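Local coordinates for zinc transport protein ZntB (Vibrio parahaemolyticus RIMD 2210633, PDB 3CK6) that probably imports zinc ions across the cell inner membrane together with protons, as a homopentameric member of the CorA metal ion transporter family, at residues R82-N87 against I181-F186; D154-T159 against I174-A179; R185-Q190 against T220-T225. The protein carries 1 engineered substitution. All coordinates share one frame; numbering follows the deposited sequence. Where two conformers were deposited one is given.

Contact 1 of 3, residues R82-N87 against I181-F186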
loop_
_atom_site.group_PDB
_atom_site.type_symbol
_atom_site.label_atom_id
_atom_site.label_comp_id
_atom_site.label_asym_id
_atom_site.label_seq_id
_atom_site.Cartn_x
_atom_site.Cartn_y
_atom_site.Cartn_z
ATOM N N ARG E 82 21.798 6.904 9.322
ATOM C CA ARG E 82 22.053 6.256 10.592
ATOM C C ARG E 82 22.999 5.066 10.401
ATOM O O ARG E 82 23.018 4.424 9.333
ATOM C CB ARG E 82 20.733 5.827 11.241
ATOM C CG ARG E 82 19.872 6.978 11.733
ATOM C CD ARG E 82 19.864 7.073 13.279
ATOM N NE ARG E 82 19.018 8.190 13.738
ATOM C CZ ARG E 82 18.701 8.451 15.006
ATOM N NH1 ARG E 82 19.162 7.698 15.992
ATOM N NH2 ARG E 82 17.901 9.473 15.286
ATOM N N GLY E 83 23.784 4.783 11.447
ATOM C CA GLY E 83 24.691 3.642 11.481
ATOM C C GLY E 83 24.664 2.950 12.827
ATOM O O GLY E 83 24.168 3.510 13.813
ATOM N N ILE E 84 25.211 1.739 12.865
ATOM C CA ILE E 84 25.350 0.964 14.126
ATOM C C ILE E 84 26.203 1.735 15.150
ATOM O O ILE E 84 27.204 2.350 14.805
ATOM C CB ILE E 84 25.944 -0.436 13.845
ATOM C CG1 ILE E 84 25.052 -1.206 12.865
ATOM C CG2 ILE E 84 26.091 -1.285 15.144
ATOM C CD1 ILE E 84 23.597 -1.437 13.373
ATOM N N ASN E 85 25.778 1.709 16.410
ATOM C CA ASN E 85 26.481 2.390 17.482
ATOM C C ASN E 85 27.474 1.393 18.080
ATOM O O ASN E 85 27.062 0.508 18.836
ATOM C CB ASN E 85 25.458 2.826 18.531
ATOM C CG ASN E 85 26.023 3.808 19.542
ATOM O OD1 ASN E 85 27.240 3.863 19.780
ATOM N ND2 ASN E 85 25.133 4.603 20.148
HETATM N N MSE E 86 28.761 1.512 17.736
HETATM C CA MSE E 86 29.762 0.548 18.229
HETATM C C MSE E 86 30.633 1.138 19.332
HETATM O O MSE E 86 31.816 0.794 19.492
HETATM C CB MSE E 86 30.619 -0.044 17.100
HETATM C CG MSE E 86 30.012 -1.257 16.379
HETATM SE SE MSE E 86 29.009 -2.548 17.453
HETATM C CE MSE E 86 30.375 -3.059 18.738
ATOM N N ASN E 87 30.019 2.010 20.135
ATOM C CA ASN E 87 30.687 2.687 21.224
ATOM C C ASN E 87 30.252 2.131 22.597
ATOM O O ASN E 87 29.180 1.529 22.716
ATOM C CB ASN E 87 30.431 4.184 21.093
ATOM C CG ASN E 87 30.964 4.743 19.766
ATOM O OD1 ASN E 87 32.157 5.019 19.640
ATOM N ND2 ASN E 87 30.081 4.890 18.766
ATOM N N ILE E 181 13.284 -4.207 15.615
ATOM C CA ILE E 181 12.389 -3.037 15.444
ATOM C C ILE E 181 13.095 -1.693 15.644
ATOM O O ILE E 181 12.777 -0.720 14.935
ATOM C CB ILE E 181 11.044 -3.102 16.203
ATOM C CG1 ILE E 181 11.258 -2.997 17.721
ATOM C CG2 ILE E 181 10.254 -4.374 15.770
ATOM C CD1 ILE E 181 9.982 -2.658 18.559
ATOM N N SER E 182 14.071 -1.660 16.557
ATOM C CA SER E 182 14.920 -0.481 16.760
ATOM C C SER E 182 15.696 -0.118 15.484
ATOM O O SER E 182 15.750 1.062 15.128
ATOM C CB SER E 182 15.877 -0.666 17.942
ATOM O OG SER E 182 15.178 -0.934 19.149
ATOM N N ILE E 183 16.282 -1.120 14.814
ATOM C CA ILE E 183 16.996 -0.940 13.520
ATOM C C ILE E 183 16.040 -0.517 12.428
ATOM O O ILE E 183 16.346 0.399 11.616
ATOM C CB ILE E 183 17.695 -2.277 13.002
ATOM C CG1 ILE E 183 18.725 -2.840 13.992
ATOM C CG2 ILE E 183 18.376 -2.076 11.664
ATOM C CD1 ILE E 183 19.577 -1.835 14.726
ATOM N N LYS E 184 14.904 -1.209 12.366
ATOM C CA LYS E 184 13.947 -1.014 11.264
ATOM C C LYS E 184 13.430 0.428 11.243
ATOM O O LYS E 184 13.228 1.006 10.171
ATOM C CB LYS E 184 12.778 -1.985 11.374
ATOM C CG LYS E 184 11.651 -1.683 10.385
ATOM C CD LYS E 184 10.527 -2.705 10.551
ATOM C CE LYS E 184 9.350 -2.369 9.631
ATOM N NZ LYS E 184 8.414 -3.525 9.537
ATOM N N ARG E 185 13.251 0.990 12.441
ATOM C CA ARG E 185 12.797 2.365 12.636
ATOM C C ARG E 185 13.560 3.366 11.757
ATOM O O ARG E 185 12.970 4.320 11.234
ATOM C CB ARG E 185 12.924 2.749 14.118
ATOM C CG ARG E 185 12.595 4.207 14.455
ATOM C CD ARG E 185 12.999 4.506 15.888
ATOM N NE ARG E 185 12.627 5.854 16.314
ATOM C CZ ARG E 185 12.905 6.361 17.505
ATOM N NH1 ARG E 185 13.559 5.618 18.412
ATOM N NH2 ARG E 185 12.510 7.618 17.806
ATOM N N PHE E 186 14.861 3.135 11.602
ATOM C CA PHE E 186 15.734 4.021 10.812
ATOM C C PHE E 186 16.139 3.480 9.439
ATOM O O PHE E 186 16.455 4.245 8.520
ATOM C CB PHE E 186 16.978 4.345 11.613
ATOM C CG PHE E 186 16.674 5.047 12.919
ATOM C CD1 PHE E 186 16.009 6.275 12.912
ATOM C CD2 PHE E 186 17.016 4.469 14.130
ATOM C CE1 PHE E 186 15.718 6.949 14.105
ATOM C CE2 PHE E 186 16.720 5.136 15.344
ATOM C CZ PHE E 186 16.068 6.383 15.315
#
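Arg82, at the end of strand 77-83, lays its guanidinium flat on the ring of Phe186 in helix 173-199, and this stack accounts for most of the surface buried here. The two planes are only 11° apart, and Arg82 CZ stands 3.4 Å from Phe186 CZ. Nearer the backbone the overlap continues as a CH-pi contact: Arg82 CD sits over the ring, 3.9 Å from its centroid. The arginine chain bends at chi2 (-108°), which turns its far half along the ring; a long side chain with a flat, charged end is well suited to cover an aromatic face in this way. Across the ring's other face runs the chain of Arg185, its CD about 3.6 Å above the plane, so the phenyl group is held between two arginines.

The second half of the contact is looser. Ile84, just past the strand, meets Ile183 through a single pair of methyls, Ile84 CD1 and Ile183 CD1, 4.3 Å apart. Apolar branched chains suit this buried place, where both also touch Tyr152 of helix 134-161. Solvent reaches instead the arginine end of the contact, where Arg82 and Arg185 are partly exposed; their NH2 atoms are 6.2 Å apart, and Arg185 NH2 has its own partner in Thr225 of a second subunit.

The polar rim of the Arg82 guanidinium is turned to backbone oxygens, NH1 bonding to Met95 O and NH2 more weakly to Ser65 O. These bonds are likely to limit rotation of the group and to hold it nearly parallel to the ring. The chemistry is thus a cation-pi joint between the end of strand 77-83 and helix 173-199, in which the ring face and the carbonyl oxygens would together favour the positive charge of Arg82.

Contact 2 of 3, residues D154-T159 against I174-A179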
loop_
_atom_site.group_PDB
_atom_site.type_symbol
_atom_site.label_atom_id
_atom_site.label_comp_id
_atom_site.label_asym_id
_atom_site.label_seq_id
_atom_site.Cartn_x
_atom_site.Cartn_y
_atom_site.Cartn_z
ATOM N N ASP E 154 24.202 -10.052 11.070
ATOM C CA ASP E 154 24.805 -11.381 11.196
ATOM C C ASP E 154 24.769 -11.890 12.632
ATOM O O ASP E 154 24.575 -13.069 12.838
ATOM C CB ASP E 154 26.260 -11.393 10.714
ATOM C CG ASP E 154 26.390 -11.363 9.199
ATOM O OD1 ASP E 154 25.400 -11.681 8.496
ATOM O OD2 ASP E 154 27.499 -11.020 8.716
ATOM N N THR E 155 24.976 -10.999 13.607
ATOM C CA THR E 155 24.951 -11.375 15.022
ATOM C C THR E 155 23.529 -11.733 15.427
ATOM O O THR E 155 23.315 -12.581 16.286
ATOM C CB THR E 155 25.488 -10.254 15.955
ATOM O OG1 THR E 155 24.548 -9.173 16.030
ATOM C CG2 THR E 155 26.827 -9.737 15.480
ATOM N N ILE E 156 22.555 -11.065 14.811
ATOM C CA ILE E 156 21.146 -11.366 15.083
ATOM C C ILE E 156 20.781 -12.715 14.460
ATOM O O ILE E 156 20.133 -13.560 15.098
ATOM C CB ILE E 156 20.200 -10.220 14.629
ATOM C CG1 ILE E 156 20.403 -9.000 15.547
ATOM C CG2 ILE E 156 18.729 -10.687 14.645
ATOM C CD1 ILE E 156 19.809 -7.693 15.033
ATOM N N GLU E 157 21.239 -12.926 13.231
ATOM C CA GLU E 157 21.077 -14.219 12.567
ATOM C C GLU E 157 21.600 -15.385 13.430
ATOM O O GLU E 157 20.931 -16.415 13.547
ATOM C CB GLU E 157 21.748 -14.208 11.193
ATOM C CG GLU E 157 21.692 -15.566 10.491
ATOM C CD GLU E 157 22.293 -15.525 9.111
ATOM O OE1 GLU E 157 21.745 -16.215 8.225
ATOM O OE2 GLU E 157 23.300 -14.797 8.907
ATOM N N GLU E 158 22.775 -15.205 14.041
ATOM C CA GLU E 158 23.362 -16.190 14.980
ATOM C C GLU E 158 22.418 -16.564 16.118
ATOM O O GLU E 158 22.278 -17.739 16.475
ATOM C CB GLU E 158 24.639 -15.638 15.622
ATOM C CG GLU E 158 25.854 -15.534 14.720
ATOM C CD GLU E 158 27.133 -15.897 15.459
ATOM O OE1 GLU E 158 27.039 -16.558 16.523
ATOM O OE2 GLU E 158 28.228 -15.526 14.971
ATOM N N THR E 159 21.810 -15.543 16.712
ATOM C CA THR E 159 20.837 -15.717 17.778
ATOM C C THR E 159 19.676 -16.563 17.257
ATOM O O THR E 159 19.300 -17.561 17.889
ATOM C CB THR E 159 20.343 -14.341 18.302
ATOM O OG1 THR E 159 21.445 -13.639 18.879
ATOM C CG2 THR E 159 19.247 -14.486 19.359
ATOM N N ILE E 174 13.007 -12.292 22.371
ATOM C CA ILE E 174 12.477 -11.007 22.801
ATOM C C ILE E 174 13.563 -9.956 22.571
ATOM O O ILE E 174 13.280 -8.888 22.030
ATOM C CB ILE E 174 12.005 -10.996 24.278
ATOM C CG1 ILE E 174 10.773 -11.909 24.502
ATOM C CG2 ILE E 174 11.748 -9.559 24.759
ATOM C CD1 ILE E 174 9.471 -11.497 23.765
ATOM N N ALA E 175 14.799 -10.285 22.960
ATOM C CA ALA E 175 15.951 -9.395 22.769
ATOM C C ALA E 175 16.188 -9.119 21.287
ATOM O O ALA E 175 16.443 -7.978 20.904
ATOM C CB ALA E 175 17.196 -9.982 23.396
ATOM N N ALA E 176 16.095 -10.165 20.466
ATOM C CA ALA E 176 16.337 -10.044 19.027
ATOM C C ALA E 176 15.312 -9.143 18.341
ATOM O O ALA E 176 15.670 -8.292 17.535
ATOM C CB ALA E 176 16.362 -11.412 18.377
ATOM N N GLN E 177 14.044 -9.327 18.679
ATOM C CA GLN E 177 12.982 -8.526 18.097
ATOM C C GLN E 177 13.075 -7.049 18.478
ATOM O O GLN E 177 12.813 -6.184 17.643
ATOM C CB GLN E 177 11.608 -9.069 18.468
ATOM C CG GLN E 177 10.636 -9.016 17.266
ATOM C CD GLN E 177 9.296 -8.392 17.613
ATOM O OE1 GLN E 177 8.749 -7.586 16.838
ATOM N NE2 GLN E 177 8.760 -8.750 18.783
ATOM N N LYS E 178 13.422 -6.776 19.741
ATOM C CA LYS E 178 13.675 -5.409 20.184
ATOM C C LYS E 178 14.782 -4.774 19.342
ATOM O O LYS E 178 14.675 -3.614 18.928
ATOM C CB LYS E 178 14.042 -5.357 21.676
ATOM C CG LYS E 178 14.556 -3.976 22.164
ATOM C CD LYS E 178 13.523 -2.827 22.025
ATOM C CE LYS E 178 12.582 -2.734 23.230
ATOM N NZ LYS E 178 13.247 -2.210 24.465
ATOM N N ALA E 179 15.847 -5.535 19.110
ATOM C CA ALA E 179 16.955 -5.061 18.301
ATOM C C ALA E 179 16.502 -4.766 16.878
ATOM O O ALA E 179 16.821 -3.710 16.338
ATOM C CB ALA E 179 18.090 -6.071 18.326
#
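Ile156 of helix 134-161 reaches two alanines of helix 173-199 with two different branches. Its CG1 lies beside the backbone N (chi1 -70°) and CD1 continues outward in an extended chain, bringing Ile156 CD1 to 4.1 Å from Ala179 CB. The other branch, CG2, faces Ala176, with Ile156 CG2 and Ala176 CB 4.5 Å apart. One beta-branched residue therefore straddles a turn of the opposite helix, and the alanines, three residues apart, leave room for it on their face.

Thr159 approaches Ala176 as well, and its conformation sorts its two branches by polarity. With chi1 at -63°, the methyl is anti to the backbone N and Thr159 CG2 comes to 4.3 Å from Ala176 CB, whereas OG1 folds back on its own helix in a weak hydrogen bond to Thr155 O. Threonine suits this partly exposed place because it offers carbon to the neighbour and can still give its hydroxyl a partner.

The segments run antiparallel, at 154°, with axes 10.3 Å apart, and form part of a helical hairpin. Leu160 adds to the cover of Ala176, and Tyr152 to that of Ala179. On the far side of helix 173-199, Gln177 and Lys178 pack on Leu235 of a second subunit. Between the two segments the contact is purely apolar, methyl on methyl, which implies that hydrophobic burial and shape, rather than directional bonds, hold them together here.

Contact 3 of 3, residues R185-Q190 against T220-T225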
loop_
_atom_site.group_PDB
_atom_site.type_symbol
_atom_site.label_atom_id
_atom_site.label_comp_id
_atom_site.label_asym_id
_atom_site.label_seq_id
_atom_site.Cartn_x
_atom_site.Cartn_y
_atom_site.Cartn_z
ATOM N N ARG E 185 13.251 0.990 12.441
ATOM C CA ARG E 185 12.797 2.365 12.636
ATOM C C ARG E 185 13.560 3.366 11.757
ATOM O O ARG E 185 12.970 4.320 11.234
ATOM C CB ARG E 185 12.924 2.749 14.118
ATOM C CG ARG E 185 12.595 4.207 14.455
ATOM C CD ARG E 185 12.999 4.506 15.888
ATOM N NE ARG E 185 12.627 5.854 16.314
ATOM C CZ ARG E 185 12.905 6.361 17.505
ATOM N NH1 ARG E 185 13.559 5.618 18.412
ATOM N NH2 ARG E 185 12.510 7.618 17.806
ATOM N N PHE E 186 14.861 3.135 11.602
ATOM C CA PHE E 186 15.734 4.021 10.812
ATOM C C PHE E 186 16.139 3.480 9.439
ATOM O O PHE E 186 16.455 4.245 8.520
ATOM C CB PHE E 186 16.978 4.345 11.613
ATOM C CG PHE E 186 16.674 5.047 12.919
ATOM C CD1 PHE E 186 16.009 6.275 12.912
ATOM C CD2 PHE E 186 17.016 4.469 14.130
ATOM C CE1 PHE E 186 15.718 6.949 14.105
ATOM C CE2 PHE E 186 16.720 5.136 15.344
ATOM C CZ PHE E 186 16.068 6.383 15.315
ATOM N N ILE E 187 16.175 2.167 9.318
ATOM C CA ILE E 187 16.688 1.576 8.097
ATOM C C ILE E 187 15.699 1.650 6.934
ATOM O O ILE E 187 16.099 1.835 5.792
ATOM C CB ILE E 187 17.342 0.212 8.380
ATOM C CG1 ILE E 187 18.635 0.501 9.153
ATOM C CG2 ILE E 187 17.656 -0.529 7.091
ATOM C CD1 ILE E 187 19.459 -0.711 9.469
ATOM N N ARG E 188 14.406 1.585 7.246
ATOM C CA ARG E 188 13.368 1.879 6.256
ATOM C C ARG E 188 13.515 3.309 5.652
ATOM O O ARG E 188 13.674 3.450 4.430
ATOM C CB ARG E 188 11.979 1.615 6.859
ATOM C CG ARG E 188 10.834 1.589 5.856
ATOM C CD ARG E 188 9.720 0.646 6.344
ATOM N NE ARG E 188 9.296 -0.279 5.282
ATOM C CZ ARG E 188 9.802 -1.499 5.085
ATOM N NH1 ARG E 188 9.349 -2.242 4.077
ATOM N NH2 ARG E 188 10.759 -1.985 5.882
ATOM N N PRO E 189 13.511 4.378 6.498
ATOM C CA PRO E 189 13.804 5.733 5.969
ATOM C C PRO E 189 15.134 5.881 5.218
ATOM O O PRO E 189 15.207 6.673 4.265
ATOM C CB PRO E 189 13.870 6.600 7.236
ATOM C CG PRO E 189 13.112 5.900 8.231
ATOM C CD PRO E 189 13.185 4.421 7.937
ATOM N N GLN E 190 16.172 5.155 5.647
ATOM C CA GLN E 190 17.489 5.202 4.990
ATOM C C GLN E 190 17.386 4.754 3.546
ATOM O O GLN E 190 18.032 5.318 2.659
ATOM C CB GLN E 190 18.480 4.295 5.722
ATOM C CG GLN E 190 19.964 4.465 5.322
ATOM C CD GLN E 190 20.822 4.786 6.547
ATOM O OE1 GLN E 190 20.389 5.555 7.407
ATOM N NE2 GLN E 190 22.008 4.167 6.657
ATOM N N THR E 220 18.091 -1.950 0.335
ATOM C CA THR E 220 16.825 -2.656 0.083
ATOM C C THR E 220 16.938 -4.093 0.582
ATOM O O THR E 220 16.062 -4.559 1.311
ATOM C CB THR E 220 16.459 -2.625 -1.408
ATOM O OG1 THR E 220 16.395 -1.264 -1.829
ATOM C CG2 THR E 220 15.100 -3.306 -1.679
ATOM N N ARG E 221 18.032 -4.770 0.216
ATOM C CA ARG E 221 18.313 -6.122 0.732
ATOM C C ARG E 221 18.301 -6.165 2.266
ATOM O O ARG E 221 17.697 -7.072 2.865
ATOM C CB ARG E 221 19.635 -6.675 0.192
ATOM C CG ARG E 221 20.077 -8.010 0.912
ATOM C CD ARG E 221 21.428 -8.502 0.294
ATOM N NE ARG E 221 22.476 -7.491 0.435
ATOM C CZ ARG E 221 23.058 -7.141 1.584
ATOM N NH1 ARG E 221 23.986 -6.193 1.588
ATOM N NH2 ARG E 221 22.717 -7.722 2.732
ATOM N N ILE E 222 18.976 -5.196 2.901
ATOM C CA ILE E 222 18.959 -5.089 4.371
ATOM C C ILE E 222 17.536 -5.048 4.936
ATOM O O ILE E 222 17.203 -5.843 5.848
ATOM C CB ILE E 222 19.859 -3.922 4.881
ATOM C CG1 ILE E 222 21.336 -4.227 4.538
ATOM C CG2 ILE E 222 19.601 -3.612 6.395
ATOM C CD1 ILE E 222 22.318 -3.086 4.825
ATOM N N ASN E 223 16.697 -4.162 4.393
ATOM C CA ASN E 223 15.295 -4.039 4.823
ATOM C C ASN E 223 14.517 -5.343 4.670
ATOM O O ASN E 223 13.786 -5.728 5.573
ATOM C CB ASN E 223 14.569 -2.898 4.093
ATOM C CG ASN E 223 14.760 -1.563 4.775
ATOM O OD1 ASN E 223 14.211 -1.323 5.843
ATOM N ND2 ASN E 223 15.566 -0.691 4.177
ATOM N N GLU E 224 14.697 -6.030 3.551
ATOM C CA GLU E 224 14.059 -7.332 3.353
ATOM C C GLU E 224 14.535 -8.397 4.325
ATOM O O GLU E 224 13.750 -9.221 4.750
ATOM C CB GLU E 224 14.216 -7.822 1.921
ATOM C CG GLU E 224 13.545 -6.858 0.934
ATOM C CD GLU E 224 13.858 -7.130 -0.528
ATOM O OE1 GLU E 224 14.847 -7.847 -0.871
ATOM O OE2 GLU E 224 13.088 -6.588 -1.353
ATOM N N THR E 225 15.824 -8.380 4.649
ATOM C CA THR E 225 16.405 -9.320 5.602
ATOM C C THR E 225 15.831 -9.111 7.005
ATOM O O THR E 225 15.479 -10.082 7.696
ATOM C CB THR E 225 17.942 -9.220 5.614
ATOM O OG1 THR E 225 18.439 -9.837 4.432
ATOM C CG2 THR E 225 18.503 -10.004 6.801
HETATM O O HOH W 1 12.774 -3.569 7.188
#
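Asn223 of helix 209-246 reaches across to the backbone of Ile187 and Arg188, at the point where helix 173-199 is kinked. Its CB points toward the opposite helix and carries the amide in between the two helices, where Asn223 CG lies 3.8 Å from Ile187 CG2. One step further, ND2 donates a nearly straight hydrogen bond (170°) to Ile187 O at 3.0 Å, striking that oxygen from above the carbonyl plane. ND2 also bonds to Ile219 O, a turn back on its own helix. On the other branch, OD1 lies close to the backbone of Arg188 without a hydrogen bond to its N. The Arg188 side chain starts with CG anti to the backbone N and bends at chi3 (-131°), which brings NH2 within 3.5 Å of Asn223 OD1. A water sits 3.0 Å from Asn223 OD1 and also within hydrogen-bonding distance of Asn223 O; Arg188 NH2 gives it a weak bond.

Beside this polar bridge, Ile187 CG2 meets Ile222 CG2 at 3.7 Å. Both isoleucines pack on Ile149 of helix 134-161, completing an apolar junction of three helices. The two segments run antiparallel at 145°, with axes 9.4 Å apart.

The outer surfaces join subunits: Arg185 NH2 bonds to Thr225 OG1 of a second subunit, and Glu224 makes a salt bridge with Arg66 of a third. Asparagine, short and able to donate and accept, suits a buried site facing a main chain. Its directional grip on a carbonyl adds to the non-directional packing of the isoleucines and probably favours one helix alignment.

In the fold
From the N terminus, the chain leaves strand 77-83 through 82-87, passes the rest of the sheet and runs along helix 134-161. Contact 2 closes first, with only 14 residues between its segments, as helix 173-199 turns back beside helix 134-161. Contact 1 closes next, on 181-186, with 93 residues between its segments, so contact 2 is nested inside its loop. Contact 3 opens where contact 1 ends, sharing Arg185 and Phe186, and closes 29 residues later on helix 209-246. A probable hydrogen bond from Arg82 N to Gln190 OE1, 2.7 Å, links contacts 1 and 3. Helix 173-199 thus joins the sheet and both other long helices.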